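Local coordinates for gram-negative insecticidal protein (Chromobacterium piscinae, PDB 6FBM), which kills insects and probably does so by perforating membranes with its MACPF domain, while its beta-tripod domain probably recognises a target on the cell surface, at residues A337-A342 with G359-A364; W389-D394 with D403-R408; D447-Q452 with P472-A477; W456-T461 with P487-P492. One frame throughout, in Å; residues are numbered along the deposited sequence.

Interaction 1: A337-A342 with G359-A364; sequences ASEDLA and GQRNHA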
loop_
_atom_site.group_PDB
_atom_site.type_symbol
_atom_site.label_atom_id
_atom_site.label_comp_id
_atom_site.label_asym_id
_atom_site.label_seq_id
_atom_site.Cartn_x
_atom_site.Cartn_y
_atom_site.Cartn_z
ATOM N N ALA A 337 0.513 87.246 -37.673
ATOM C CA ALA A 337 0.960 86.478 -38.834
ATOM C C ALA A 337 0.047 86.840 -40.004
ATOM O O ALA A 337 -1.151 87.068 -39.826
ATOM C CB ALA A 337 0.916 84.991 -38.549
ATOM N N SER A 338 0.635 86.922 -41.193
ATOM C CA SER A 338 -0.110 87.307 -42.395
ATOM C C SER A 338 -1.257 86.339 -42.538
ATOM O O SER A 338 -2.429 86.752 -42.588
ATOM C CB SER A 338 0.777 87.275 -43.654
ATOM O OG SER A 338 2.018 87.941 -43.406
ATOM N N GLU A 339 -0.917 85.044 -42.539
ATOM C CA GLU A 339 -1.914 83.993 -42.713
ATOM C C GLU A 339 -2.716 83.706 -41.453
ATOM O O GLU A 339 -2.274 83.961 -40.322
ATOM C CB GLU A 339 -1.263 82.739 -43.251
ATOM C CG GLU A 339 -0.629 82.946 -44.620
ATOM C CD GLU A 339 0.106 81.721 -45.089
ATOM O OE1 GLU A 339 0.331 81.590 -46.306
ATOM O OE2 GLU A 339 0.463 80.880 -44.244
ATOM N N ASP A 340 -3.934 83.237 -41.671
ATOM C CA ASP A 340 -4.823 82.809 -40.606
ATOM C C ASP A 340 -4.515 81.324 -40.337
ATOM O O ASP A 340 -4.218 80.565 -41.257
ATOM C CB ASP A 340 -6.296 82.933 -41.033
ATOM C CG ASP A 340 -6.785 84.372 -41.190
ATOM O OD1 ASP A 340 -6.382 85.257 -40.410
ATOM O OD2 ASP A 340 -7.654 84.585 -42.086
ATOM N N LEU A 341 -4.603 80.921 -39.075
ATOM C CA LEU A 341 -4.467 79.529 -38.668
ATOM C C LEU A 341 -5.574 79.208 -37.697
ATOM O O LEU A 341 -5.783 79.937 -36.743
ATOM C CB LEU A 341 -3.148 79.285 -37.935
ATOM C CG LEU A 341 -2.905 77.877 -37.400
ATOM C CD1 LEU A 341 -2.886 76.872 -38.540
ATOM C CD2 LEU A 341 -1.599 77.853 -36.630
ATOM N N ALA A 342 -6.278 78.113 -37.953
ATOM C CA ALA A 342 -7.139 77.526 -36.962
ATOM C C ALA A 342 -6.790 76.027 -36.872
ATOM O O ALA A 342 -6.411 75.385 -37.878
ATOM C CB ALA A 342 -8.585 77.739 -37.323
ATOM N N GLY A 359 -5.248 71.109 -39.092
ATOM C CA GLY A 359 -4.889 72.516 -39.300
ATOM C C GLY A 359 -5.495 73.143 -40.543
ATOM O O GLY A 359 -5.639 72.472 -41.560
ATOM N N GLN A 360 -5.814 74.435 -40.466
ATOM C CA GLN A 360 -6.448 75.193 -41.553
ATOM C C GLN A 360 -5.825 76.562 -41.719
ATOM O O GLN A 360 -5.568 77.249 -40.723
ATOM C CB GLN A 360 -7.870 75.516 -41.174
ATOM C CG GLN A 360 -8.878 74.551 -41.690
ATOM C CD GLN A 360 -9.994 74.369 -40.719
ATOM O OE1 GLN A 360 -10.076 73.338 -40.065
ATOM N NE2 GLN A 360 -10.873 75.356 -40.634
ATOM N N ARG A 361 -5.686 77.018 -42.968
ATOM C CA ARG A 361 -5.284 78.393 -43.229
ATOM C C ARG A 361 -6.472 79.358 -43.223
ATOM O O ARG A 361 -6.723 80.052 -44.208
ATOM C CB ARG A 361 -4.533 78.502 -44.553
ATOM C CG ARG A 361 -3.656 79.763 -44.611
ATOM C CD ARG A 361 -3.009 79.898 -45.963
ATOM N NE ARG A 361 -2.144 78.778 -46.259
ATOM C CZ ARG A 361 -1.593 78.547 -47.452
ATOM N NH1 ARG A 361 -1.797 79.375 -48.481
ATOM N NH2 ARG A 361 -0.824 77.478 -47.621
ATOM N N ASN A 362 -7.203 79.425 -42.114
ATOM C CA ASN A 362 -8.374 80.313 -42.001
ATOM C C ASN A 362 -8.781 80.464 -40.524
ATOM O O ASN A 362 -8.091 79.958 -39.645
ATOM C CB ASN A 362 -9.523 79.793 -42.878
ATOM C CG ASN A 362 -10.094 78.467 -42.409
ATOM O OD1 ASN A 362 -10.591 78.358 -41.285
ATOM N ND2 ASN A 362 -10.092 77.472 -43.295
ATOM N N HIS A 363 -9.882 81.177 -40.270
ATOM C CA HIS A 363 -10.406 81.433 -38.914
ATOM C C HIS A 363 -11.793 80.837 -38.682
ATOM O O HIS A 363 -12.453 81.201 -37.715
ATOM C CB HIS A 363 -10.500 82.940 -38.637
ATOM C CG HIS A 363 -9.225 83.572 -38.166
ATOM N ND1 HIS A 363 -8.064 82.857 -37.934
ATOM C CD2 HIS A 363 -8.947 84.861 -37.844
ATOM C CE1 HIS A 363 -7.122 83.685 -37.518
ATOM N NE2 HIS A 363 -7.633 84.902 -37.449
ATOM N N ALA A 364 -12.220 79.892 -39.529
ATOM C CA ALA A 364 -13.569 79.327 -39.447
ATOM C C ALA A 364 -13.829 78.630 -38.119
ATOM O O ALA A 364 -12.895 78.145 -37.466
ATOM C CB ALA A 364 -13.809 78.358 -40.590
#

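Interaction 2: W389-D394 with D403-R408; sequences WQRVWD and DYACWR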
loop_
_atom_site.group_PDB
_atom_site.type_symbol
_atom_site.label_atom_id
_atom_site.label_comp_id
_atom_site.label_asym_id
_atom_site.label_seq_id
_atom_site.Cartn_x
_atom_site.Cartn_y
_atom_site.Cartn_z
ATOM N N TRP A 389 6.070 67.093 -23.834
ATOM C CA TRP A 389 5.929 67.949 -24.973
ATOM C C TRP A 389 7.057 68.978 -25.041
ATOM O O TRP A 389 7.413 69.574 -24.031
ATOM C CB TRP A 389 4.590 68.662 -24.892
ATOM C CG TRP A 389 3.405 67.773 -24.934
ATOM C CD1 TRP A 389 2.828 67.151 -23.881
ATOM C CD2 TRP A 389 2.615 67.439 -26.078
ATOM N NE1 TRP A 389 1.733 66.439 -24.292
ATOM C CE2 TRP A 389 1.576 66.597 -25.635
ATOM C CE3 TRP A 389 2.700 67.744 -27.440
ATOM C CZ2 TRP A 389 0.631 66.069 -26.489
ATOM C CZ3 TRP A 389 1.741 67.219 -28.307
ATOM C CH2 TRP A 389 0.721 66.404 -27.826
ATOM N N GLN A 390 7.594 69.177 -26.239
ATOM C CA GLN A 390 8.571 70.221 -26.500
ATOM C C GLN A 390 8.120 71.176 -27.602
ATOM O O GLN A 390 7.252 70.848 -28.411
ATOM C CB GLN A 390 9.917 69.591 -26.878
ATOM C CG GLN A 390 10.091 69.111 -28.316
ATOM C CD GLN A 390 11.291 68.234 -28.503
ATOM O OE1 GLN A 390 12.236 68.286 -27.698
ATOM N NE2 GLN A 390 11.266 67.404 -29.559
ATOM N N ARG A 391 8.747 72.343 -27.627
ATOM C CA ARG A 391 8.380 73.396 -28.542
ATOM C C ARG A 391 9.161 73.325 -29.834
ATOM O O ARG A 391 10.371 73.347 -29.828
ATOM C CB ARG A 391 8.593 74.755 -27.924
ATOM C CG ARG A 391 7.587 75.110 -26.869
ATOM C CD ARG A 391 7.388 76.628 -26.771
ATOM N NE ARG A 391 7.328 77.073 -25.385
ATOM C CZ ARG A 391 8.384 77.218 -24.589
ATOM N NH1 ARG A 391 9.611 76.942 -25.011
ATOM N NH2 ARG A 391 8.213 77.620 -23.339
ATOM N N VAL A 392 8.434 73.249 -30.937
ATOM C CA VAL A 392 9.023 73.408 -32.230
ATOM C C VAL A 392 9.250 74.916 -32.441
ATOM O O VAL A 392 10.226 75.307 -33.080
ATOM C CB VAL A 392 8.108 72.824 -33.331
ATOM C CG1 VAL A 392 8.733 72.983 -34.713
ATOM C CG2 VAL A 392 7.885 71.364 -33.092
ATOM N N TRP A 393 8.339 75.728 -31.893
ATOM C CA TRP A 393 8.296 77.159 -32.161
ATOM C C TRP A 393 7.425 77.868 -31.148
ATOM O O TRP A 393 6.443 77.311 -30.683
ATOM C CB TRP A 393 7.690 77.383 -33.542
ATOM C CG TRP A 393 7.353 78.798 -33.882
ATOM C CD1 TRP A 393 8.185 79.729 -34.434
ATOM C CD2 TRP A 393 6.085 79.451 -33.703
ATOM N NE1 TRP A 393 7.521 80.922 -34.601
ATOM C CE2 TRP A 393 6.232 80.782 -34.163
ATOM C CE3 TRP A 393 4.853 79.050 -33.196
ATOM C CZ2 TRP A 393 5.188 81.704 -34.128
ATOM C CZ3 TRP A 393 3.819 79.970 -33.161
ATOM C CH2 TRP A 393 3.993 81.277 -33.624
ATOM N N ASP A 394 7.793 79.110 -30.844
ATOM C CA ASP A 394 6.905 80.052 -30.163
ATOM C C ASP A 394 7.044 81.459 -30.748
ATOM O O ASP A 394 7.917 81.690 -31.576
ATOM C CB ASP A 394 7.145 80.029 -28.638
ATOM C CG ASP A 394 8.588 80.217 -28.260
ATOM O OD1 ASP A 394 9.093 81.335 -28.342
ATOM O OD2 ASP A 394 9.223 79.242 -27.857
ATOM N N ASP A 403 0.341 84.565 -26.466
ATOM C CA ASP A 403 1.372 83.652 -26.951
ATOM C C ASP A 403 0.828 82.575 -27.900
ATOM O O ASP A 403 -0.352 82.194 -27.839
ATOM C CB ASP A 403 2.092 83.019 -25.756
ATOM C CG ASP A 403 2.893 84.037 -24.946
ATOM O OD1 ASP A 403 3.629 84.864 -25.544
ATOM O OD2 ASP A 403 2.766 84.008 -23.706
ATOM N N TYR A 404 1.697 82.141 -28.795
ATOM C CA TYR A 404 1.360 81.265 -29.904
ATOM C C TYR A 404 2.513 80.307 -30.048
ATOM O O TYR A 404 3.648 80.751 -30.146
ATOM C CB TYR A 404 1.195 82.067 -31.197
ATOM C CG TYR A 404 0.173 83.156 -31.048
ATOM C CD1 TYR A 404 -1.178 82.922 -31.309
ATOM C CD2 TYR A 404 0.546 84.416 -30.604
ATOM C CE1 TYR A 404 -2.121 83.925 -31.134
ATOM C CE2 TYR A 404 -0.388 85.424 -30.414
ATOM C CZ TYR A 404 -1.709 85.183 -30.687
ATOM O OH TYR A 404 -2.624 86.175 -30.499
ATOM N N ALA A 405 2.239 79.003 -30.054
ATOM C CA ALA A 405 3.311 78.011 -30.076
ATOM C C ALA A 405 2.934 76.742 -30.791
ATOM O O ALA A 405 1.765 76.378 -30.829
ATOM C CB ALA A 405 3.734 77.690 -28.653
ATOM N N CYS A 406 3.943 76.069 -31.328
ATOM C CA CYS A 406 3.779 74.767 -31.946
ATOM C C CYS A 406 4.471 73.764 -31.036
ATOM O O CYS A 406 5.657 73.928 -30.734
ATOM C CB CYS A 406 4.435 74.758 -33.303
ATOM S SG CYS A 406 4.278 73.187 -34.131
ATOM N N TRP A 407 3.736 72.741 -30.591
ATOM C CA TRP A 407 4.309 71.725 -29.711
ATOM C C TRP A 407 4.388 70.358 -30.382
ATOM O O TRP A 407 3.559 70.039 -31.236
ATOM C CB TRP A 407 3.511 71.600 -28.440
ATOM C CG TRP A 407 3.552 72.775 -27.553
ATOM C CD1 TRP A 407 2.779 73.897 -27.649
ATOM C CD2 TRP A 407 4.358 72.944 -26.391
ATOM N NE1 TRP A 407 3.065 74.761 -26.635
ATOM C CE2 TRP A 407 4.041 74.199 -25.847
ATOM C CE3 TRP A 407 5.328 72.156 -25.756
ATOM C CZ2 TRP A 407 4.657 74.689 -24.689
ATOM C CZ3 TRP A 407 5.941 72.648 -24.607
ATOM C CH2 TRP A 407 5.605 73.900 -24.095
ATOM N N ARG A 408 5.395 69.571 -29.978
ATOM C CA ARG A 408 5.568 68.186 -30.414
ATOM C C ARG A 408 5.433 67.283 -29.256
ATOM O O ARG A 408 6.002 67.555 -28.178
ATOM C CB ARG A 408 6.984 67.893 -30.835
ATOM C CG ARG A 408 7.249 68.088 -32.275
ATOM C CD ARG A 408 7.761 66.860 -32.969
ATOM N NE ARG A 408 8.819 67.305 -33.859
ATOM C CZ ARG A 408 8.665 68.016 -34.979
ATOM N NH1 ARG A 408 9.756 68.339 -35.646
ATOM N NH2 ARG A 408 7.473 68.372 -35.471
#

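Interaction 3: D447-Q452 with P472-A477; sequences DVQTLQ and PGAAGA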
loop_
_atom_site.group_PDB
_atom_site.type_symbol
_atom_site.label_atom_id
_atom_site.label_comp_id
_atom_site.label_asym_id
_atom_site.label_seq_id
_atom_site.Cartn_x
_atom_site.Cartn_y
_atom_site.Cartn_z
ATOM N N ASP A 447 8.702 56.322 -41.374
ATOM C CA ASP A 447 9.369 57.630 -41.287
ATOM C C ASP A 447 8.804 58.591 -42.324
ATOM O O ASP A 447 8.397 58.169 -43.416
ATOM C CB ASP A 447 10.882 57.495 -41.532
ATOM C CG ASP A 447 11.589 56.696 -40.452
ATOM O OD1 ASP A 447 11.078 56.617 -39.303
ATOM O OD2 ASP A 447 12.678 56.173 -40.765
ATOM N N VAL A 448 8.766 59.880 -41.989
ATOM C CA VAL A 448 8.223 60.864 -42.934
ATOM C C VAL A 448 9.148 60.931 -44.160
ATOM O O VAL A 448 10.364 60.944 -44.029
ATOM C CB VAL A 448 8.007 62.245 -42.299
ATOM C CG1 VAL A 448 7.509 63.242 -43.327
ATOM C CG2 VAL A 448 6.991 62.150 -41.176
ATOM N N GLN A 449 8.529 60.923 -45.341
ATOM C CA GLN A 449 9.230 61.000 -46.621
ATOM C C GLN A 449 9.016 62.358 -47.298
ATOM O O GLN A 449 9.980 63.033 -47.665
ATOM C CB GLN A 449 8.789 59.857 -47.521
ATOM C CG GLN A 449 9.292 58.518 -47.027
ATOM C CD GLN A 449 9.137 57.411 -48.039
ATOM O OE1 GLN A 449 8.098 57.279 -48.703
ATOM N NE2 GLN A 449 10.200 56.612 -48.186
ATOM N N THR A 450 7.754 62.755 -47.424
ATOM C CA THR A 450 7.398 64.037 -47.997
ATOM C C THR A 450 6.789 64.958 -46.950
ATOM O O THR A 450 6.287 64.520 -45.914
ATOM C CB THR A 450 6.354 63.857 -49.092
ATOM O OG1 THR A 450 5.206 63.202 -48.540
ATOM C CG2 THR A 450 6.922 63.016 -50.227
ATOM N N LEU A 451 6.850 66.253 -47.257
ATOM C CA LEU A 451 6.157 67.300 -46.525
ATOM C C LEU A 451 5.555 68.193 -47.610
ATOM O O LEU A 451 6.281 68.828 -48.360
ATOM C CB LEU A 451 7.131 68.060 -45.628
ATOM C CG LEU A 451 7.609 67.329 -44.353
ATOM C CD1 LEU A 451 8.904 67.898 -43.792
ATOM C CD2 LEU A 451 6.536 67.367 -43.269
ATOM N N GLN A 452 4.223 68.189 -47.708
ATOM C CA GLN A 452 3.485 68.844 -48.807
ATOM C C GLN A 452 2.309 69.659 -48.262
ATOM O O GLN A 452 2.059 69.664 -47.060
ATOM C CB GLN A 452 2.966 67.781 -49.783
ATOM C CG GLN A 452 4.059 66.899 -50.361
ATOM C CD GLN A 452 3.518 65.778 -51.257
ATOM O OE1 GLN A 452 2.310 65.625 -51.452
ATOM N NE2 GLN A 452 4.436 64.963 -51.777
ATOM N N PRO A 472 2.652 65.649 -43.372
ATOM C CA PRO A 472 3.595 64.580 -43.635
ATOM C C PRO A 472 2.973 63.450 -44.491
ATOM O O PRO A 472 1.737 63.319 -44.607
ATOM C CB PRO A 472 3.950 64.108 -42.238
ATOM C CG PRO A 472 2.666 64.261 -41.492
ATOM C CD PRO A 472 2.044 65.511 -42.036
ATOM N N GLY A 473 3.841 62.670 -45.113
ATOM C CA GLY A 473 3.424 61.541 -45.940
ATOM C C GLY A 473 4.565 60.540 -46.114
ATOM O O GLY A 473 5.757 60.851 -45.950
ATOM N N ALA A 474 4.179 59.322 -46.443
ATOM C CA ALA A 474 5.131 58.271 -46.687
ATOM C C ALA A 474 4.544 57.254 -47.643
ATOM O O ALA A 474 3.319 57.177 -47.801
ATOM C CB ALA A 474 5.519 57.620 -45.375
ATOM N N ALA A 475 5.422 56.484 -48.289
ATOM C CA ALA A 475 4.989 55.367 -49.127
ATOM C C ALA A 475 4.274 54.383 -48.220
ATOM O O ALA A 475 4.838 53.947 -47.225
ATOM C CB ALA A 475 6.184 54.705 -49.804
ATOM N N GLY A 476 3.026 54.090 -48.540
ATOM C CA GLY A 476 2.220 53.140 -47.776
ATOM C C GLY A 476 1.481 53.659 -46.533
ATOM O O GLY A 476 0.628 52.923 -45.971
ATOM N N ALA A 477 1.767 54.896 -46.104
ATOM C CA ALA A 477 1.053 55.502 -44.982
ATOM C C ALA A 477 -0.253 56.148 -45.424
ATOM O O ALA A 477 -0.376 56.611 -46.551
ATOM C CB ALA A 477 1.921 56.530 -44.281
#

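Interaction 4: W456-T461 with P487-P492; sequences WWDKGT and PNYNNP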
loop_
_atom_site.group_PDB
_atom_site.type_symbol
_atom_site.label_atom_id
_atom_site.label_comp_id
_atom_site.label_asym_id
_atom_site.label_seq_id
_atom_site.Cartn_x
_atom_site.Cartn_y
_atom_site.Cartn_z
ATOM N N TRP A 456 0.290 76.530 -43.085
ATOM C CA TRP A 456 0.499 77.839 -42.452
ATOM C C TRP A 456 1.978 78.037 -42.087
ATOM O O TRP A 456 2.732 77.073 -41.993
ATOM C CB TRP A 456 -0.348 77.908 -41.197
ATOM C CG TRP A 456 -0.305 79.168 -40.391
ATOM C CD1 TRP A 456 -1.093 80.248 -40.553
ATOM C CD2 TRP A 456 0.520 79.444 -39.251
ATOM N NE1 TRP A 456 -0.819 81.190 -39.601
ATOM C CE2 TRP A 456 0.171 80.720 -38.785
ATOM C CE3 TRP A 456 1.511 78.728 -38.580
ATOM C CZ2 TRP A 456 0.781 81.313 -37.680
ATOM C CZ3 TRP A 456 2.116 79.326 -37.464
ATOM C CH2 TRP A 456 1.746 80.599 -37.036
ATOM N N TRP A 457 2.381 79.295 -41.967
ATOM C CA TRP A 457 3.653 79.700 -41.369
ATOM C C TRP A 457 3.428 81.011 -40.633
ATOM O O TRP A 457 2.405 81.672 -40.827
ATOM C CB TRP A 457 4.810 79.863 -42.382
ATOM C CG TRP A 457 4.475 80.517 -43.706
ATOM C CD1 TRP A 457 3.528 81.478 -43.951
ATOM C CD2 TRP A 457 5.119 80.270 -44.967
ATOM N NE1 TRP A 457 3.515 81.813 -45.279
ATOM C CE2 TRP A 457 4.481 81.093 -45.932
ATOM C CE3 TRP A 457 6.170 79.431 -45.380
ATOM C CZ2 TRP A 457 4.862 81.101 -47.281
ATOM C CZ3 TRP A 457 6.533 79.431 -46.712
ATOM C CH2 TRP A 457 5.876 80.256 -47.655
ATOM N N ASP A 458 4.384 81.385 -39.793
ATOM C CA ASP A 458 4.205 82.519 -38.900
ATOM C C ASP A 458 4.642 83.846 -39.482
ATOM O O ASP A 458 4.570 84.854 -38.796
ATOM C CB ASP A 458 4.943 82.267 -37.570
ATOM C CG ASP A 458 6.446 82.500 -37.665
ATOM O OD1 ASP A 458 7.076 81.893 -38.545
ATOM O OD2 ASP A 458 6.990 83.254 -36.857
ATOM N N LYS A 459 5.113 83.877 -40.735
ATOM C CA LYS A 459 5.721 85.107 -41.254
ATOM C C LYS A 459 4.720 86.272 -41.248
ATOM O O LYS A 459 3.544 86.103 -41.570
ATOM C CB LYS A 459 6.438 84.892 -42.576
ATOM C CG LYS A 459 5.574 84.653 -43.784
ATOM C CD LYS A 459 6.178 83.555 -44.696
ATOM C CE LYS A 459 7.558 83.811 -45.235
ATOM N NZ LYS A 459 7.773 83.037 -46.525
ATOM N N GLY A 460 5.218 87.426 -40.802
ATOM C CA GLY A 460 4.393 88.563 -40.425
ATOM C C GLY A 460 4.323 88.781 -38.925
ATOM O O GLY A 460 4.163 89.921 -38.477
ATOM N N THR A 461 4.420 87.700 -38.147
ATOM C CA THR A 461 4.349 87.781 -36.671
ATOM C C THR A 461 5.520 88.582 -36.065
ATOM O O THR A 461 5.356 89.304 -35.077
ATOM C CB THR A 461 4.226 86.360 -36.047
ATOM O OG1 THR A 461 3.675 86.426 -34.719
ATOM C CG2 THR A 461 5.555 85.668 -36.001
ATOM N N PRO A 487 11.148 74.305 -38.513
ATOM C CA PRO A 487 11.536 75.607 -37.889
ATOM C C PRO A 487 12.107 76.678 -38.865
ATOM O O PRO A 487 12.996 77.446 -38.505
ATOM C CB PRO A 487 12.577 75.183 -36.850
ATOM C CG PRO A 487 13.225 74.004 -37.461
ATOM C CD PRO A 487 12.170 73.262 -38.263
ATOM N N ASN A 488 11.556 76.761 -40.071
ATOM C CA ASN A 488 12.027 77.655 -41.122
ATOM C C ASN A 488 10.963 77.755 -42.224
ATOM O O ASN A 488 9.967 77.015 -42.211
ATOM C CB ASN A 488 13.343 77.141 -41.706
ATOM C CG ASN A 488 13.201 75.768 -42.364
ATOM O OD1 ASN A 488 12.342 75.562 -43.242
ATOM N ND2 ASN A 488 14.030 74.809 -41.928
ATOM N N TYR A 489 11.208 78.633 -43.194
ATOM C CA TYR A 489 10.260 78.910 -44.269
ATOM C C TYR A 489 10.628 78.231 -45.578
ATOM O O TYR A 489 10.195 78.687 -46.633
ATOM C CB TYR A 489 10.126 80.418 -44.495
ATOM C CG TYR A 489 9.708 81.225 -43.290
ATOM C CD1 TYR A 489 8.588 80.879 -42.563
ATOM C CD2 TYR A 489 10.418 82.363 -42.890
ATOM C CE1 TYR A 489 8.188 81.627 -41.442
ATOM C CE2 TYR A 489 10.032 83.110 -41.777
ATOM C CZ TYR A 489 8.905 82.731 -41.061
ATOM O OH TYR A 489 8.499 83.460 -39.969
ATOM N N ASN A 490 11.377 77.136 -45.521
ATOM C CA ASN A 490 11.746 76.417 -46.734
ATOM C C ASN A 490 10.481 75.899 -47.431
ATOM O O ASN A 490 9.603 75.351 -46.768
ATOM C CB ASN A 490 12.691 75.235 -46.435
ATOM C CG ASN A 490 13.971 75.648 -45.741
ATOM O OD1 ASN A 490 14.278 76.821 -45.618
ATOM N ND2 ASN A 490 14.702 74.670 -45.244
ATOM N N ASN A 491 10.416 76.063 -48.761
ATOM C CA ASN A 491 9.212 75.793 -49.566
ATOM C C ASN A 491 9.608 75.230 -50.940
ATOM O O ASN A 491 9.896 76.008 -51.845
ATOM C CB ASN A 491 8.411 77.099 -49.718
ATOM C CG ASN A 491 7.081 76.926 -50.467
ATOM O OD1 ASN A 491 6.690 75.828 -50.859
ATOM N ND2 ASN A 491 6.378 78.035 -50.660
ATOM N N PRO A 492 9.624 73.909 -51.145
ATOM C CA PRO A 492 9.268 72.885 -50.158
ATOM C C PRO A 492 10.416 72.595 -49.183
ATOM O O PRO A 492 11.557 72.986 -49.455
ATOM C CB PRO A 492 9.016 71.653 -51.024
ATOM C CG PRO A 492 9.936 71.828 -52.191
ATOM C CD PRO A 492 10.234 73.309 -52.346
HETATM O O HOH W 1 9.640 80.934 -47.833
#

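Interaction 1: A337-A342 with G359-A364
A342 and Q360 form an antiparallel hydrogen-bonded pair where strands 342-346 and 358-360 meet at one end of a small three-stranded sheet. A342 N donates a hydrogen bond to Q360 O at 3.0 Å, and Q360 N returns a shorter bond of 2.8 Å to A342 O. Past Q360, 359-364 is no longer strand. R361 is the centre of an inverse gamma turn and N362 opens an Asx turn, in which N362 OD1 accepts A364 N at 2.8 Å. The same oxygen takes Q360 NE2 on a lone pair in its carbonyl plane, so two donors fix the amide. Asparagine suits the place because its short side-chain carbonyl can accept the main-chain N-H two residues further on. The corner lies in the part of the chain consistent with the beta-tripod domain named for this protein. Here the turn brings the face of the H363 ring against D340. D340 CB lies over that face, 3.9 Å from the centroid, and chi1 of -69° sets CG beside the backbone N and so over the ring as well. OD1 stands above the ring without a hydrogen bond to it, the carboxylate tilted 32°. E339 and R361 lay their flat groups almost parallel: E339 OE1 is above the guanidinium, a long 3.7 Å from R361 NE. That N-H is instead given to V455 O, and E339 OE1 makes a salt bridge with R454.

Interaction 2: W389-D394 with D403-R408
C406 O is gripped by two successive amides of the neighbouring strand, V392 N at 2.9 Å and, more weakly, W393 N at 3.4 Å. C406 N answers W393 O at 2.9 Å. With V392 and W393 both facing C406, this is a classic beta bulge, which shifts the antiparallel register by one between R391 and W393 and lets the chain turn a corner at V392 while it stays paired with the long strand 403-410. Before the bulge, R408 N donates to Q390 O at 2.7 Å, and Q390 N binds R408 O.

The extra residue, V392, points its side chain at the long strand. Its CG2 methyl presses on R408 CG at 3.4 Å and lies over one face of the guanidinium, whose charge is met by D420. V392 CB also touches C406 SG, a small, apolar partner. On the face of the sheet that carries R391, D394, A405 and W407, the side chains of R391 and W407 run side by side. R391 CG sits 3.5 Å above the centroid of the W407 six-membered ring, nearly on its normal, a close CH-pi contact. The arginine's long aliphatic stem provides that apolar cover, and its guanidinium is turned 50° from the indole. W389 CB touches W407 CE3 at 3.7 Å. W393 has CG anti to the backbone N (chi1 170°), which carries its indole alongside Y404; there CH2 meets Y404 CB at 3.8 Å. W393 NE1 is hydrogen-bonded to K465 O, and Y404 OH to S333 O, so both buried aromatic residues also satisfy their polar ends.

Interaction 3: D447-Q452 with P472-A477
Q449 stretches its side chain along 472-477 while V448 packs on P472, both at the bulged open end of the hairpin formed by strands 450-457 and 468-473. Q449 and T450 both face G473 in a classic beta bulge: the glycine's carbonyl oxygen accepts Q449 N at 2.8 Å, nearly in line with the C=O, and T450 N at 3.1 Å, from well above the carbonyl plane. G473 N makes only a weak bond back to T450 O.

The glutamine suits its exposed place because it has the length to span to the backbone amide of A475 in the loop. A chi1 of -70° sets CG beside the backbone N, the chain then runs extended, and Q449 OE1 accepts A475 N at 2.8 Å. The donor stands above the amide plane, not on a lone pair, and A475 CB touches the same oxygen. The bond thus ties the bulge to the type II turn A474-A477, in which G476 has the positive phi of 85° needed at its third position.

Toward the interior the chemistry changes. V448 crosses P472 obliquely and sets its two methyls, CG1 and CG2, against P472 CB, each at 3.8 Å. Both residues also rest on C507 of strand 506-508. L451 shares a face with P472 and brings CD2 near its ring. On the other face, T450 OG1 stands 3.6 Å from G473 CA, close over a residue that has no side chain. At the non-hydrogen-bonded pair, P472 CA directs its hydrogen at T450 O, 3.5 Å away.

Interaction 4: W456-T461 with P487-P492
Y489 and the turn residues D458 and K459 make a mixed polar and aromatic contact at the surface, where the end of strand 450-457 meets the loop between strand 484-486 and helix 495-500. Y489 OH donates to D458 OD1 at 2.6 Å, arriving from above the carboxylate plane, 48° out of it. V467 N also binds that oxygen, so two donors hold the carboxylate in place. K459 runs past the tyrosine in the opposite direction and lays CE over the ring face, 4.0 Å from the centroid, a CH-pi contact suited to lysine's long methylene chain. Its NZ makes a weak bond to a water that donates to Y489 O at 2.6 Å. W457 CB touches Y489 CD1 at 3.9 Å, with indole and phenol planes almost perpendicular. A chi1 of 41° turns the W457 indole toward 487-492, so that its outer carbon CH2 meets N491 ND2 at 3.8 Å. The loop is shaped by N488, whose OD1 accepts N490 N in an Asx turn. On the other side of the contact, D458-T461 forms a type II beta turn, closed by T461 N on D458 O, with glycine at its usual third position, G460.

All four contacts lie in the domain consistent with a beta-tripod. Interaction 2 is the most buried, a bulged strand pair covered by tryptophans and arginine stems; interactions 1 and 3 are partly buried strand ends running into turns, and interaction 4 is a surface contact of side chains. Interactions 3 and 4 use opposite ends of strand 450-457, their centres about 20 Å apart: a bulge and valine-proline packing at one, a tyrosine-aspartate bond at the other. Interaction 4 is also the meeting point, since S338 OG of interaction 1 bonds K459 O, while W393 NE1 of interaction 2 makes a weak bond to D458 OD2. Interactions 1 and 2 do not touch.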